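PDB 1O65: protein YiiM from Escherichia coli, which is a MOSC-domain protein that may bind molybdenum and act as an oxidoreductase on nitrogenous compounds. Local coordinates for residues A121-S126 with Y158-P163; Y15-Y20 with A170-V175. All coordinates share one frame; numbering follows the deposited sequence.

Interaction 1: A121-S126 with Y158-P163; sequences ALIQVS and YSVIAP
Ile123 sets its terminal methyl over one face of the Tyr158 ring. Its CD1 lies 3.5 Å from the centroid of that ring, close to the ring normal, a CH-pi contact. Beyond CB the isoleucine chain is extended (chi2 174°), which carries CD1 out over the ring. Val125 approaches the same ring obliquely, with CG2 3.6 Å from Tyr158 CE2. The phenol end is held outside this pair: Tyr158 OH is hydrogen-bonded to His71 ND1 and Trp156 NE1. Replacing Tyr158 by an alanine would probably leave the Ile123 methyl without its aromatic cover, and His71 and Trp156 without their shared hydroxyl.

The backbones run antiparallel, at 145°, within the sheet of the MOSC domain. A classic beta bulge interrupts their ladder, since Ile161 and Ala162 both face Leu122. Leu122 O takes the Ala162 N-H at 3.0 Å and a weak, bent bond from Ile161 N. Leu122 N in turn reaches a lone pair of Ala162 O. Past the bulge, Gln124 and Ser159 form a hydrogen-bonded pair, with Ser159 N to Gln124 O at 2.7 Å.

Gln124, Ser159 and Ala162 point to the sheet face opposite Tyr158. There Leu122 CB meets Ala162 CB at 3.8 Å. Gln124 CG lies anti to the backbone N (chi1 -179°), and the extended chain passes obliquely across Ile161. Its OE1 accepts a water proton at 2.7 Å, and that water also accepts from Ser159 OG. Gln124 NE2 is hydrogen-bonded to Gly113 O. Leu69 of strand 69-73 touches both Ile123 and Tyr158.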
loop_
_atom_site.group_PDB
_atom_site.type_symbol
_atom_site.label_atom_id
_atom_site.label_comp_id
_atom_site.label_asym_id
_atom_site.label_seq_id
_atom_site.Cartn_x
_atom_site.Cartn_y
_atom_site.Cartn_z
ATOM N N ALA A 121 -17.288 6.816 1.422
ATOM C CA ALA A 121 -16.057 7.297 0.836
ATOM C C ALA A 121 -15.702 6.667 -0.504
ATOM O O ALA A 121 -16.295 5.706 -0.959
ATOM C CB ALA A 121 -14.879 7.074 1.804
ATOM N N LEU A 122 -14.708 7.249 -1.134
ATOM C CA LEU A 122 -14.128 6.850 -2.396
ATOM C C LEU A 122 -12.599 6.959 -2.236
ATOM O O LEU A 122 -12.088 8.015 -1.856
ATOM C CB LEU A 122 -14.561 7.735 -3.565
ATOM C CG LEU A 122 -15.994 7.588 -4.049
ATOM C CD1 LEU A 122 -16.296 8.583 -5.160
ATOM C CD2 LEU A 122 -16.296 6.157 -4.480
ATOM N N ILE A 123 -11.931 5.827 -2.405
ATOM C CA ILE A 123 -10.491 5.769 -2.236
ATOM C C ILE A 123 -9.847 5.224 -3.516
ATOM O O ILE A 123 -10.524 4.504 -4.267
ATOM C CB ILE A 123 -10.085 4.913 -1.021
ATOM C CG1 ILE A 123 -10.458 3.455 -1.193
ATOM C CG2 ILE A 123 -10.708 5.515 0.246
ATOM C CD1 ILE A 123 -9.981 2.502 -0.108
ATOM N N GLN A 124 -8.600 5.636 -3.748
ATOM C CA GLN A 124 -7.881 5.223 -4.924
ATOM C C GLN A 124 -6.460 4.748 -4.612
ATOM O O GLN A 124 -5.719 5.422 -3.915
ATOM C CB GLN A 124 -7.823 6.360 -5.955
ATOM C CG GLN A 124 -7.068 5.938 -7.241
ATOM C CD GLN A 124 -7.233 6.986 -8.322
ATOM O OE1 GLN A 124 -6.927 8.158 -8.112
ATOM N NE2 GLN A 124 -7.689 6.591 -9.495
ATOM N N VAL A 125 -6.085 3.617 -5.200
ATOM C CA VAL A 125 -4.734 3.057 -4.970
ATOM C C VAL A 125 -3.726 4.004 -5.601
ATOM O O VAL A 125 -3.840 4.307 -6.783
ATOM C CB VAL A 125 -4.588 1.640 -5.525
ATOM C CG1 VAL A 125 -3.166 1.121 -5.357
ATOM C CG2 VAL A 125 -5.587 0.713 -4.837
ATOM N N SER A 126 -2.780 4.498 -4.809
ATOM C CA SER A 126 -1.853 5.510 -5.333
ATOM C C SER A 126 -0.439 5.021 -5.495
ATOM O O SER A 126 0.333 5.562 -6.289
ATOM C CB SER A 126 -1.895 6.710 -4.361
ATOM O OG SER A 126 -1.208 6.310 -3.174
ATOM N N TYR A 158 -3.543 4.416 -0.271
ATOM C CA TYR A 158 -4.641 4.994 -1.020
ATOM C C TYR A 158 -4.684 6.529 -0.878
ATOM O O TYR A 158 -4.210 7.047 0.129
ATOM C CB TYR A 158 -5.999 4.512 -0.510
ATOM C CG TYR A 158 -6.321 3.056 -0.601
ATOM C CD1 TYR A 158 -5.973 2.185 0.434
ATOM C CD2 TYR A 158 -6.998 2.535 -1.685
ATOM C CE1 TYR A 158 -6.290 0.842 0.379
ATOM C CE2 TYR A 158 -7.331 1.189 -1.752
ATOM C CZ TYR A 158 -6.964 0.356 -0.730
ATOM O OH TYR A 158 -7.267 -0.981 -0.746
ATOM N N SER A 159 -5.186 7.182 -1.925
ATOM C CA SER A 159 -5.496 8.606 -1.796
ATOM C C SER A 159 -7.014 8.639 -1.533
ATOM O O SER A 159 -7.725 7.679 -1.885
ATOM C CB SER A 159 -5.177 9.468 -2.994
ATOM O OG SER A 159 -5.840 9.002 -4.143
ATOM N N VAL A 160 -7.489 9.661 -0.851
ATOM C CA VAL A 160 -8.930 9.707 -0.580
ATOM C C VAL A 160 -9.584 10.565 -1.643
ATOM O O VAL A 160 -9.344 11.759 -1.712
ATOM C CB VAL A 160 -9.182 10.165 0.863
ATOM C CG1 VAL A 160 -10.646 10.482 1.125
ATOM C CG2 VAL A 160 -8.746 9.050 1.833
ATOM N N ILE A 161 -10.401 9.948 -2.506
ATOM C CA ILE A 161 -11.089 10.659 -3.563
ATOM C C ILE A 161 -12.298 11.402 -3.003
ATOM O O ILE A 161 -12.522 12.546 -3.371
ATOM C CB ILE A 161 -11.514 9.727 -4.700
ATOM C CG1 ILE A 161 -10.322 9.009 -5.339
ATOM C CG2 ILE A 161 -12.342 10.497 -5.740
ATOM C CD1 ILE A 161 -9.170 9.880 -5.763
ATOM N N ALA A 162 -13.108 10.775 -2.177
ATOM C CA ALA A 162 -14.251 11.451 -1.565
ATOM C C ALA A 162 -14.304 11.061 -0.078
ATOM O O ALA A 162 -14.465 9.876 0.251
ATOM C CB ALA A 162 -15.586 11.115 -2.188
ATOM N N PRO A 163 -14.128 12.075 0.764
ATOM C CA PRO A 163 -14.172 11.849 2.202
ATOM C C PRO A 163 -15.554 11.450 2.656
ATOM O O PRO A 163 -16.559 11.738 1.982
ATOM C CB PRO A 163 -13.676 13.140 2.827
ATOM C CG PRO A 163 -13.122 13.973 1.749
ATOM C CD PRO A 163 -13.420 13.333 0.427
HETATM O O HOH W 1 -4.764 8.667 -6.544
#

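Interaction 2: Y15-Y20 with A170-V175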
loop_
_atom_site.group_PDB
_atom_site.type_symbol
_atom_site.label_atom_id
_atom_site.label_comp_id
_atom_site.label_asym_id
_atom_site.label_seq_id
_atom_site.Cartn_x
_atom_site.Cartn_y
_atom_site.Cartn_z
ATOM N N TYR A 15 -14.970 -6.735 -0.423
ATOM C CA TYR A 15 -13.968 -7.275 0.495
ATOM C C TYR A 15 -14.146 -6.761 1.912
ATOM O O TYR A 15 -14.000 -5.564 2.188
ATOM C CB TYR A 15 -12.566 -6.976 -0.020
ATOM C CG TYR A 15 -12.277 -7.425 -1.438
ATOM C CD1 TYR A 15 -11.789 -8.687 -1.731
ATOM C CD2 TYR A 15 -12.539 -6.575 -2.509
ATOM C CE1 TYR A 15 -11.521 -9.091 -3.031
ATOM C CE2 TYR A 15 -12.288 -6.964 -3.810
ATOM C CZ TYR A 15 -11.776 -8.221 -4.061
ATOM O OH TYR A 15 -11.521 -8.570 -5.366
ATOM N N PRO A 16 -14.570 -7.665 2.800
ATOM C CA PRO A 16 -14.738 -7.321 4.212
ATOM C C PRO A 16 -13.433 -6.748 4.731
ATOM O O PRO A 16 -12.350 -7.235 4.364
ATOM C CB PRO A 16 -15.107 -8.629 4.856
ATOM C CG PRO A 16 -15.781 -9.420 3.801
ATOM C CD PRO A 16 -15.338 -8.888 2.455
ATOM N N VAL A 17 -13.498 -5.713 5.575
ATOM C CA VAL A 17 -12.234 -5.133 6.005
ATOM C C VAL A 17 -12.141 -4.786 7.464
ATOM O O VAL A 17 -13.078 -4.248 8.044
ATOM C CB VAL A 17 -11.938 -3.906 5.100
ATOM C CG1 VAL A 17 -12.864 -2.743 5.406
ATOM C CG2 VAL A 17 -10.484 -3.490 5.215
ATOM N N ASP A 18 -11.022 -5.114 8.089
ATOM C CA ASP A 18 -10.734 -4.743 9.475
ATOM C C ASP A 18 -9.954 -3.421 9.426
ATOM O O ASP A 18 -9.065 -3.281 8.575
ATOM C CB ASP A 18 -9.887 -5.835 10.141
ATOM C CG ASP A 18 -10.701 -7.092 10.390
ATOM O OD1 ASP A 18 -11.934 -6.960 10.602
ATOM O OD2 ASP A 18 -10.137 -8.190 10.393
ATOM N N VAL A 19 -10.294 -2.499 10.297
ATOM C CA VAL A 19 -9.775 -1.153 10.370
ATOM C C VAL A 19 -8.945 -0.912 11.617
ATOM O O VAL A 19 -9.335 -1.318 12.718
ATOM C CB VAL A 19 -10.959 -0.140 10.427
ATOM C CG1 VAL A 19 -10.444 1.293 10.318
ATOM C CG2 VAL A 19 -12.007 -0.449 9.393
ATOM N N TYR A 20 -7.766 -0.323 11.473
ATOM C CA TYR A 20 -6.875 -0.047 12.584
ATOM C C TYR A 20 -6.361 1.388 12.532
ATOM O O TYR A 20 -6.139 1.937 11.452
ATOM C CB TYR A 20 -5.649 -0.958 12.650
ATOM C CG TYR A 20 -5.964 -2.438 12.744
ATOM C CD1 TYR A 20 -6.303 -3.140 11.598
ATOM C CD2 TYR A 20 -5.955 -3.116 13.961
ATOM C CE1 TYR A 20 -6.624 -4.481 11.652
ATOM C CE2 TYR A 20 -6.261 -4.464 14.023
ATOM C CZ TYR A 20 -6.587 -5.143 12.873
ATOM O OH TYR A 20 -6.887 -6.480 12.887
ATOM N N ALA A 170 -18.727 -1.773 6.701
ATOM C CA ALA A 170 -18.824 -1.591 5.261
ATOM C C ALA A 170 -17.616 -2.208 4.551
ATOM O O ALA A 170 -16.466 -1.890 4.866
ATOM C CB ALA A 170 -18.862 -0.096 4.935
ATOM N N PRO A 171 -17.861 -3.039 3.552
ATOM C CA PRO A 171 -16.827 -3.658 2.766
ATOM C C PRO A 171 -16.230 -2.750 1.693
ATOM O O PRO A 171 -16.837 -1.754 1.302
ATOM C CB PRO A 171 -17.575 -4.791 2.036
ATOM C CG PRO A 171 -18.951 -4.247 1.856
ATOM C CD PRO A 171 -19.221 -3.438 3.109
ATOM N N LEU A 172 -14.989 -3.050 1.280
ATOM C CA LEU A 172 -14.389 -2.321 0.161
ATOM C C LEU A 172 -15.046 -2.841 -1.128
ATOM O O LEU A 172 -15.142 -4.051 -1.313
ATOM C CB LEU A 172 -12.884 -2.567 0.028
ATOM C CG LEU A 172 -12.044 -2.293 1.268
ATOM C CD1 LEU A 172 -10.577 -2.601 0.984
ATOM C CD2 LEU A 172 -12.224 -0.843 1.723
ATOM N N GLU A 173 -15.532 -1.937 -1.956
ATOM C CA GLU A 173 -16.182 -2.349 -3.204
ATOM C C GLU A 173 -15.438 -1.747 -4.395
ATOM O O GLU A 173 -15.413 -0.525 -4.589
ATOM C CB GLU A 173 -17.636 -1.899 -3.245
ATOM C CG GLU A 173 -18.461 -2.111 -1.984
ATOM C CD GLU A 173 -19.683 -1.216 -1.929
ATOM O OE1 GLU A 173 -20.639 -1.486 -2.678
ATOM O OE2 GLU A 173 -19.708 -0.210 -1.188
ATOM N N LEU A 174 -14.883 -2.619 -5.229
ATOM C CA LEU A 174 -14.165 -2.113 -6.400
ATOM C C LEU A 174 -15.170 -1.531 -7.379
ATOM O O LEU A 174 -16.081 -2.231 -7.817
ATOM C CB LEU A 174 -13.312 -3.233 -7.007
ATOM C CG LEU A 174 -12.615 -2.837 -8.325
ATOM C CD1 LEU A 174 -11.365 -2.022 -8.023
ATOM C CD2 LEU A 174 -12.330 -4.067 -9.177
ATOM N N VAL A 175 -14.979 -0.287 -7.801
ATOM C CA VAL A 175 -15.928 0.351 -8.718
ATOM C C VAL A 175 -15.308 0.733 -10.029
ATOM O O VAL A 175 -16.002 0.714 -11.060
ATOM C CB VAL A 175 -16.666 1.525 -8.047
ATOM C CG1 VAL A 175 -15.723 2.460 -7.290
ATOM C CG2 VAL A 175 -17.403 2.340 -9.098
HETATM O O HOH W 2 -15.826 -4.361 6.150
#
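Tyr15 and Leu172 form an antiparallel hydrogen-bonded pair, their CA atoms 5.0 Å apart. This bridge joins strand 14-21, near its start, to the first residue of strand 172-176 in the mixed sheet of the MOSC fold. Tyr15 N donates to Leu172 O at 2.8 Å, and the donor lies in the plane of that carbonyl. The return bond, Leu172 N to Tyr15 O, is 2.9 Å long, with its donor tilted 32° from the carbonyl plane. Pro16 follows Tyr15 and Pro171 precedes Leu172; neither has an amide hydrogen to give.

The side chains of Tyr15 and Leu172 leave on the same face of the sheet. They meet loosely, CB to CB. The Tyr15 ring comes obliquely to the Leu172 carbonyl, with CD2 3.8 Å from Leu172 O, and its side chain also touches Leu105. Leu172 carries its CG anti to its own carbonyl carbon (chi1 -55°), which brings CG within 4.2 Å of Val17 CB. The two side chains cross at about a right angle. Trp118 of strand 115-118 packs against both Val17 and Leu172, and Leu100 and Thr102 also touch Val17. Pro171 lies against the Tyr15 carbonyl through CB, 3.7 Å from Tyr15 O.

Beyond the prolines the backbones part, and a water bridges them. It accepts from Val17 N at 2.8 Å and donates a weak bond to Ala170 O. The CG1 methyl of Val17 stands 3.7 Å from that same Ala170 O.

Overall arrangement
Interactions 1 and 2 lie about 12 Å apart between centres and belong to the same mixed sheet. Strand 115-118 connects them: it pairs with 121-128 on one side and with 172-176 on the other. The four segments come in the order 15-20, 121-126, 158-163, 170-175. Interaction 2 therefore ties a strand near the start of the modelled chain to the late strand 172-176, and both segments of interaction 1 fall between its two. The contacts also touch directly, where Tyr158 OH packs 4.1 Å from Leu172 CD1. Together they knit early and late parts of the chain into the mixed sheet of the MOSC domain.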